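Local atomic coordinates of TIR-NB-LRR type resistance protein RPV1 (Vitis rotundifolia, PDB entry 5KU7), a protein that probably acts as an intracellular immune receptor of the plant TIR-NB-LRR class, seen here as its TIR domain, a signalling module. Residues A[71-74]-A[78-81]; A[80-85]-A[134-139]. One frame throughout, in Å; residues are numbered along the deposited sequence.

Interaction 1: A[71-74]-A[78-81]; sequences NYAH and CLDE
Tyr72 lays one face of its ring over Cys78, in the first turn of helix 76-91. Followed outward from CB, the tyrosine turns its ring away from its own backbone nitrogen (chi1 -174°), which carries it alongside the start of the helix. CD1 and CE1 both pass above Cys78 CB, and Tyr72 CE1 comes within 3.8 Å of Cys78 CB. CZ lies about as near to the same carbon, because Cys78 CB sits over the middle of the ring, 3.8 Å from the Tyr72 ring centroid and 11° off the normal: a CH-pi contact over the face. The thiol joins it on that face, with Cys78 SG 4.3 Å from the Tyr72 ring centroid, a sulfur-aromatic contact. At the end of the side chain, the hydroxyl hydrogen-bonds with Ser13 on strand 8-14, so the ring spans from the loop to the sheet. The other end of the residue closes on Cys78 too, Tyr72 O lying 3.3 Å from Cys78 CB.

One residue further along on each segment, Leu79 reaches back to Ala73. Leu79 CD1 rests 3.6 Å from Ala73 O, while Leu79 CD2 lies 4.3 Å from Ala73 CB and also looks obliquely at the Tyr72 ring. Ala73 O has a polar partner as well, the hydroxyl of Tyr122 on helix 113-122. Within the loop, His74 N hydrogen-bonds back to Asn71 O at 3.0 Å, closing a tight turn.

The contact packs the loop between strand 61-68 and the following helix of the TIR domain against that helix's first turn. All four touching residues are buried, and no clear hydrogen bond crosses between the segments. The chemistry is therefore that of close apolar packing around an aromatic face, with the Tyr72 hydroxyl and the Ala73 carbonyl taken up by Ser13 and Tyr122.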
ATOM      1  N   ASN A  71       0.531  -5.056  15.628  1.00 47.03           N
ATOM      2  CA  ASN A  71       0.718  -4.374  16.898  1.00 43.87           C
ATOM      3  C   ASN A  71      -0.485  -3.575  17.355  1.00 42.34           C
ATOM      4  O   ASN A  71      -0.347  -2.661  18.170  1.00 37.85           O
ATOM      5  CB  ASN A  71       1.935  -3.466  16.827  1.00 42.60           C
ATOM      6  CG  ASN A  71       3.194  -4.230  16.516  1.00 46.40           C
ATOM      7  OD1 ASN A  71       3.670  -5.013  17.336  1.00 46.71           O
ATOM      8  ND2 ASN A  71       3.746  -4.012  15.327  1.00 45.09           N
ATOM      9  N   TYR A  72      -1.656  -3.917  16.823  1.00 34.00           N
ATOM     10  CA  TYR A  72      -2.905  -3.252  17.190  1.00 35.40           C
ATOM     11  C   TYR A  72      -3.170  -3.290  18.704  1.00 44.36           C
ATOM     12  O   TYR A  72      -3.500  -2.276  19.310  1.00 43.14           O
ATOM     13  CB  TYR A  72      -4.059  -3.898  16.433  1.00 25.73           C
ATOM     14  CG  TYR A  72      -5.405  -3.243  16.595  1.00 33.63           C
ATOM     15  CD1 TYR A  72      -6.218  -3.532  17.696  1.00 35.25           C
ATOM     16  CD2 TYR A  72      -5.897  -2.388  15.624  1.00 32.01           C
ATOM     17  CE1 TYR A  72      -7.464  -2.965  17.829  1.00 34.79           C
ATOM     18  CE2 TYR A  72      -7.145  -1.808  15.757  1.00 32.78           C
ATOM     19  CZ  TYR A  72      -7.926  -2.102  16.861  1.00 37.13           C
ATOM     20  OH  TYR A  72      -9.175  -1.532  16.997  1.00 35.12           O
ATOM     21  N   ALA A  73      -3.014  -4.461  19.313  1.00 45.20           N
ATOM     22  CA  ALA A  73      -3.290  -4.598  20.737  1.00 41.76           C
ATOM     23  C   ALA A  73      -2.210  -3.929  21.580  1.00 43.93           C
ATOM     24  O   ALA A  73      -2.368  -3.801  22.793  1.00 43.00           O
ATOM     25  CB  ALA A  73      -3.431  -6.071  21.122  1.00 37.97           C
ATOM     26  N   HIS A  74      -1.114  -3.507  20.948  1.00 39.42           N
ATOM     27  CA  HIS A  74      -0.059  -2.819  21.689  1.00 42.74           C
ATOM     28  C   HIS A  74      -0.419  -1.359  21.922  1.00 50.42           C
ATOM     29  O   HIS A  74       0.381  -0.582  22.454  1.00 49.86           O
ATOM     30  CB  HIS A  74       1.282  -2.898  20.967  1.00 41.74           C
ATOM     31  CG  HIS A  74       1.970  -4.213  21.119  1.00 49.76           C
ATOM     32  ND1 HIS A  74       1.627  -5.325  20.378  1.00 49.90           N
ATOM     33  CD2 HIS A  74       2.971  -4.604  21.942  1.00 54.59           C
ATOM     34  CE1 HIS A  74       2.400  -6.336  20.726  1.00 53.87           C
ATOM     35  NE2 HIS A  74       3.222  -5.926  21.678  1.00 53.99           N
ATOM     36  N   CYS A  78      -6.073   1.976  20.705  1.00 35.70           N
ATOM     37  CA  CYS A  78      -6.744   1.059  19.782  1.00 33.37           C
ATOM     38  C   CYS A  78      -7.751   0.161  20.544  1.00 38.96           C
ATOM     39  O   CYS A  78      -8.907  -0.023  20.117  1.00 32.43           O
ATOM     40  CB  CYS A  78      -5.715   0.203  19.021  1.00 33.88           C
ATOM     41  SG  CYS A  78      -4.814   1.116  17.689  1.00 41.28           S
ATOM     42  N   LEU A  79      -7.320  -0.381  21.683  1.00 36.40           N
ATOM     43  CA  LEU A  79      -8.178  -1.290  22.445  1.00 40.19           C
ATOM     44  C   LEU A  79      -9.402  -0.562  23.006  1.00 44.21           C
ATOM     45  O   LEU A  79     -10.521  -1.083  22.956  1.00 50.14           O
ATOM     46  CB  LEU A  79      -7.390  -1.978  23.571  1.00 32.36           C
ATOM     47  CG  LEU A  79      -6.386  -3.010  23.071  1.00 39.24           C
ATOM     48  CD1 LEU A  79      -5.686  -3.717  24.204  1.00 42.56           C
ATOM     49  CD2 LEU A  79      -7.070  -4.030  22.165  1.00 36.35           C
ATOM     50  N   ASP A  80      -9.196   0.633  23.548  1.00 38.65           N
ATOM     51  CA  ASP A  80     -10.317   1.401  24.100  1.00 43.59           C
ATOM     52  C   ASP A  80     -11.260   1.768  22.962  1.00 47.18           C
ATOM     53  O   ASP A  80     -12.475   1.781  23.126  1.00 46.53           O
ATOM     54  CB  ASP A  80      -9.825   2.646  24.836  1.00 41.61           C
ATOM     55  CG  ASP A  80      -9.255   2.323  26.198  1.00 50.23           C
ATOM     56  OD1 ASP A  80      -9.633   1.273  26.770  1.00 49.31           O
ATOM     57  OD2 ASP A  80      -8.430   3.115  26.706  1.00 59.82           O
ATOM     58  N   GLU A  81     -10.671   2.059  21.805  1.00 48.10           N
ATOM     59  CA  GLU A  81     -11.413   2.294  20.571  1.00 48.83           C
ATOM     60  C   GLU A  81     -12.337   1.138  20.231  1.00 45.45           C
ATOM     61  O   GLU A  81     -13.525   1.315  19.936  1.00 45.55           O
ATOM     62  CB  GLU A  81     -10.441   2.498  19.414  1.00 46.64           C
ATOM     63  CG  GLU A  81     -10.920   3.457  18.381  1.00 46.10           C
ATOM     64  CD  GLU A  81      -9.793   3.947  17.518  1.00 50.84           C
ATOM     65  OE1 GLU A  81      -9.339   3.170  16.642  1.00 45.99           O
ATOM     66  OE2 GLU A  81      -9.336   5.096  17.744  1.00 54.46           O
TER

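Interaction 2: A[80-85]-A[134-139]; sequences DELVKI and RTALTE
Leu82 and Val83, neighbours on helix 76-91, receive the methyl of Ala136 from helix 130-141 between them. Ala136 CB points at the opposing helix and lies 4.0 Å from Leu82 CG and 3.9 Å from Val83 CG2. With so short a side chain at this position, the Val83 and Ala136 CA atoms come within 5.4 Å.

Leu82 does most of the reaching. Its CG is swung away from the backbone nitrogen (chi1 -174°), and Leu82 CD2, the branch extended away from CA, crosses the gap to lie 3.7 Å from Ala136 O and 3.5 Å from Leu137 CD2. Leu137 starts out pointing away from helix 76-91, but its CG stands beside its backbone nitrogen (chi1 -73°), and the branch beyond bends back until CD2 meets Leu82. The two leucines cross at about a right angle, joined through one methyl of each. Val83 contributes less: only CG2 touches, while its side chain also packs on Arg132 and Trp133 one turn earlier in helix 130-141.

The helix axes approach to 8.9 Å and cross at 64°, a steep angle that confines the contact to a small patch. No hydrogen bond crosses it. On the sheet side of the patch, Leu82 and Leu137 both rest on Phe68 of strand 61-68, so the two helices meet over the sheet. This is helix-on-helix packing on the flank of a flavodoxin-like alpha/beta sandwich, the parallel-sheet architecture of TIR domains.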
ATOM      1  N   ASP A  80      -9.196   0.633  23.548  1.00 38.65           N
ATOM      2  CA  ASP A  80     -10.317   1.401  24.100  1.00 43.59           C
ATOM      3  C   ASP A  80     -11.260   1.768  22.962  1.00 47.18           C
ATOM      4  O   ASP A  80     -12.475   1.781  23.126  1.00 46.53           O
ATOM      5  CB  ASP A  80      -9.825   2.646  24.836  1.00 41.61           C
ATOM      6  CG  ASP A  80      -9.255   2.323  26.198  1.00 50.23           C
ATOM      7  OD1 ASP A  80      -9.633   1.273  26.770  1.00 49.31           O
ATOM      8  OD2 ASP A  80      -8.430   3.115  26.706  1.00 59.82           O
ATOM      9  N   GLU A  81     -10.671   2.059  21.805  1.00 48.10           N
ATOM     10  CA  GLU A  81     -11.413   2.294  20.571  1.00 48.83           C
ATOM     11  C   GLU A  81     -12.337   1.138  20.231  1.00 45.45           C
ATOM     12  O   GLU A  81     -13.525   1.315  19.936  1.00 45.55           O
ATOM     13  CB  GLU A  81     -10.441   2.498  19.414  1.00 46.64           C
ATOM     14  CG  GLU A  81     -10.920   3.457  18.381  1.00 46.10           C
ATOM     15  CD  GLU A  81      -9.793   3.947  17.518  1.00 50.84           C
ATOM     16  OE1 GLU A  81      -9.339   3.170  16.642  1.00 45.99           O
ATOM     17  OE2 GLU A  81      -9.336   5.096  17.744  1.00 54.46           O
ATOM     18  N   LEU A  82     -11.751  -0.050  20.259  1.00 42.08           N
ATOM     19  CA  LEU A  82     -12.440  -1.271  19.899  1.00 42.07           C
ATOM     20  C   LEU A  82     -13.580  -1.585  20.841  1.00 40.99           C
ATOM     21  O   LEU A  82     -14.617  -2.085  20.408  1.00 53.22           O
ATOM     22  CB  LEU A  82     -11.458  -2.447  19.878  1.00 38.73           C
ATOM     23  CG  LEU A  82     -12.052  -3.761  19.375  1.00 38.00           C
ATOM     24  CD1 LEU A  82     -12.626  -3.602  17.970  1.00 35.62           C
ATOM     25  CD2 LEU A  82     -11.012  -4.864  19.430  1.00 39.06           C
ATOM     26  N   VAL A  83     -13.385  -1.315  22.129  1.00 38.49           N
ATOM     27  CA  VAL A  83     -14.447  -1.541  23.124  1.00 34.93           C
ATOM     28  C   VAL A  83     -15.650  -0.663  22.816  1.00 37.11           C
ATOM     29  O   VAL A  83     -16.783  -1.128  22.826  1.00 45.83           O
ATOM     30  CB  VAL A  83     -13.970  -1.265  24.556  1.00 45.08           C
ATOM     31  CG1 VAL A  83     -15.149  -1.326  25.527  1.00 52.99           C
ATOM     32  CG2 VAL A  83     -12.894  -2.264  24.960  1.00 48.76           C
ATOM     33  N   LYS A  84     -15.395   0.612  22.537  1.00 41.23           N
ATOM     34  CA  LYS A  84     -16.453   1.541  22.156  1.00 42.77           C
ATOM     35  C   LYS A  84     -17.197   1.048  20.921  1.00 44.56           C
ATOM     36  O   LYS A  84     -18.421   1.091  20.865  1.00 49.28           O
ATOM     37  CB  LYS A  84     -15.883   2.936  21.873  1.00 39.42           C
ATOM     38  CG  LYS A  84     -16.956   3.939  21.483  1.00 36.30           C
ATOM     39  CD  LYS A  84     -17.940   4.165  22.684  1.00 39.35           C
ATOM     40  CE  LYS A  84     -19.043   5.156  22.327  1.00 40.84           C
ATOM     41  NZ  LYS A  84     -19.916   5.513  23.505  1.00 62.66           N
ATOM     42  N   ILE A  85     -16.440   0.589  19.932  1.00 46.27           N
ATOM     43  CA  ILE A  85     -16.995   0.090  18.681  1.00 44.09           C
ATOM     44  C   ILE A  85     -17.935  -1.077  18.921  1.00 44.45           C
ATOM     45  O   ILE A  85     -19.024  -1.144  18.360  1.00 44.23           O
ATOM     46  CB  ILE A  85     -15.863  -0.348  17.723  1.00 41.15           C
ATOM     47  CG1 ILE A  85     -15.165   0.889  17.156  1.00 38.26           C
ATOM     48  CG2 ILE A  85     -16.402  -1.212  16.601  1.00 36.61           C
ATOM     49  CD1 ILE A  85     -13.788   0.620  16.554  1.00 29.35           C
ATOM     50  N   ARG A 134     -10.031  -8.071  26.196  1.00 56.07           N
ATOM     51  CA  ARG A 134     -10.003  -9.442  25.694  1.00 58.98           C
ATOM     52  C   ARG A 134     -11.346  -9.794  25.071  1.00 61.76           C
ATOM     53  O   ARG A 134     -11.424 -10.488  24.057  1.00 65.34           O
ATOM     54  CB  ARG A 134      -9.683 -10.440  26.814  1.00 62.86           C
ATOM     55  CG  ARG A 134      -8.310 -10.268  27.444  1.00 64.61           C
ATOM     56  CD  ARG A 134      -7.844 -11.548  28.134  1.00 65.13           C
ATOM     57  NE  ARG A 134      -6.801 -12.176  27.329  1.00 72.20           N
ATOM     58  CZ  ARG A 134      -5.503 -12.158  27.618  1.00 73.08           C
ATOM     59  NH1 ARG A 134      -5.075 -11.568  28.731  1.00 64.59           N
ATOM     60  NH2 ARG A 134      -4.634 -12.747  26.796  1.00 75.32           N
ATOM     61  N   THR A 135     -12.410  -9.321  25.701  1.00 58.30           N
ATOM     62  CA  THR A 135     -13.750  -9.584  25.212  1.00 54.25           C
ATOM     63  C   THR A 135     -13.986  -8.898  23.864  1.00 51.30           C
ATOM     64  O   THR A 135     -14.527  -9.497  22.930  1.00 54.59           O
ATOM     65  CB  THR A 135     -14.798  -9.124  26.232  1.00 52.72           C
ATOM     66  OG1 THR A 135     -14.794 -10.032  27.336  1.00 63.38           O
ATOM     67  CG2 THR A 135     -16.178  -9.101  25.617  1.00 51.61           C
ATOM     68  N   ALA A 136     -13.557  -7.646  23.756  1.00 49.97           N
ATOM     69  CA  ALA A 136     -13.776  -6.876  22.533  1.00 50.40           C
ATOM     70  C   ALA A 136     -12.991  -7.449  21.334  1.00 52.12           C
ATOM     71  O   ALA A 136     -13.492  -7.467  20.202  1.00 45.47           O
ATOM     72  CB  ALA A 136     -13.422  -5.433  22.762  1.00 43.05           C
ATOM     73  N   LEU A 137     -11.766  -7.908  21.587  1.00 56.56           N
ATOM     74  CA  LEU A 137     -10.966  -8.562  20.554  1.00 53.25           C
ATOM     75  C   LEU A 137     -11.643  -9.842  20.096  1.00 51.95           C
ATOM     76  O   LEU A 137     -11.852 -10.052  18.902  1.00 54.89           O
ATOM     77  CB  LEU A 137      -9.558  -8.875  21.063  1.00 45.46           C
ATOM     78  CG  LEU A 137      -8.618  -7.685  21.209  1.00 48.15           C
ATOM     79  CD1 LEU A 137      -7.342  -8.111  21.926  1.00 50.85           C
ATOM     80  CD2 LEU A 137      -8.303  -7.060  19.846  1.00 41.79           C
ATOM     81  N   THR A 138     -12.009 -10.676  21.066  1.00 48.70           N
ATOM     82  CA  THR A 138     -12.599 -11.982  20.796  1.00 49.58           C
ATOM     83  C   THR A 138     -13.914 -11.877  20.027  1.00 54.58           C
ATOM     84  O   THR A 138     -14.142 -12.621  19.070  1.00 60.69           O
ATOM     85  CB  THR A 138     -12.844 -12.748  22.112  1.00 50.29           C
ATOM     86  OG1 THR A 138     -11.611 -12.860  22.829  1.00 58.21           O
ATOM     87  CG2 THR A 138     -13.398 -14.150  21.842  1.00 46.75           C
ATOM     88  N   GLU A 139     -14.777 -10.955  20.444  1.00 55.16           N
ATOM     89  CA  GLU A 139     -16.037 -10.715  19.740  1.00 56.34           C
ATOM     90  C   GLU A 139     -15.800 -10.186  18.318  1.00 59.93           C
ATOM     91  O   GLU A 139     -16.365 -10.693  17.345  1.00 55.61           O
ATOM     92  CB  GLU A 139     -16.913  -9.740  20.534  1.00 55.54           C
ATOM     93  CG  GLU A 139     -17.475 -10.337  21.822  1.00 62.31           C
ATOM     94  CD  GLU A 139     -18.411  -9.397  22.551  1.00 69.99           C
ATOM     95  OE1 GLU A 139     -18.645  -8.281  22.053  1.00 72.97           O
ATOM     96  OE2 GLU A 139     -18.933  -9.783  23.617  1.00 79.31           O
TER

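Running from the N terminus, the chain leaves strand 61-68, and interaction 1 closes the short loop leading into helix 76-91 by folding 71-74 back onto 78-81. Interaction 2 starts on the same helix, sharing Asp80 and Glu81 with interaction 1, and closes a much longer loop of 48 residues that takes in strand 95-101 and helices 105-110 and 113-122 before helix 130-141 arrives. The loops are thus consecutive, overlapping at 80-81, and neither encloses the other. In space they adjoin: Tyr72 OH lies 3.8 Å from Leu82 CB, and Leu79 packs on Leu137. Together they bind loop 71-74 and two helices into one mainly apolar cluster against the sheet.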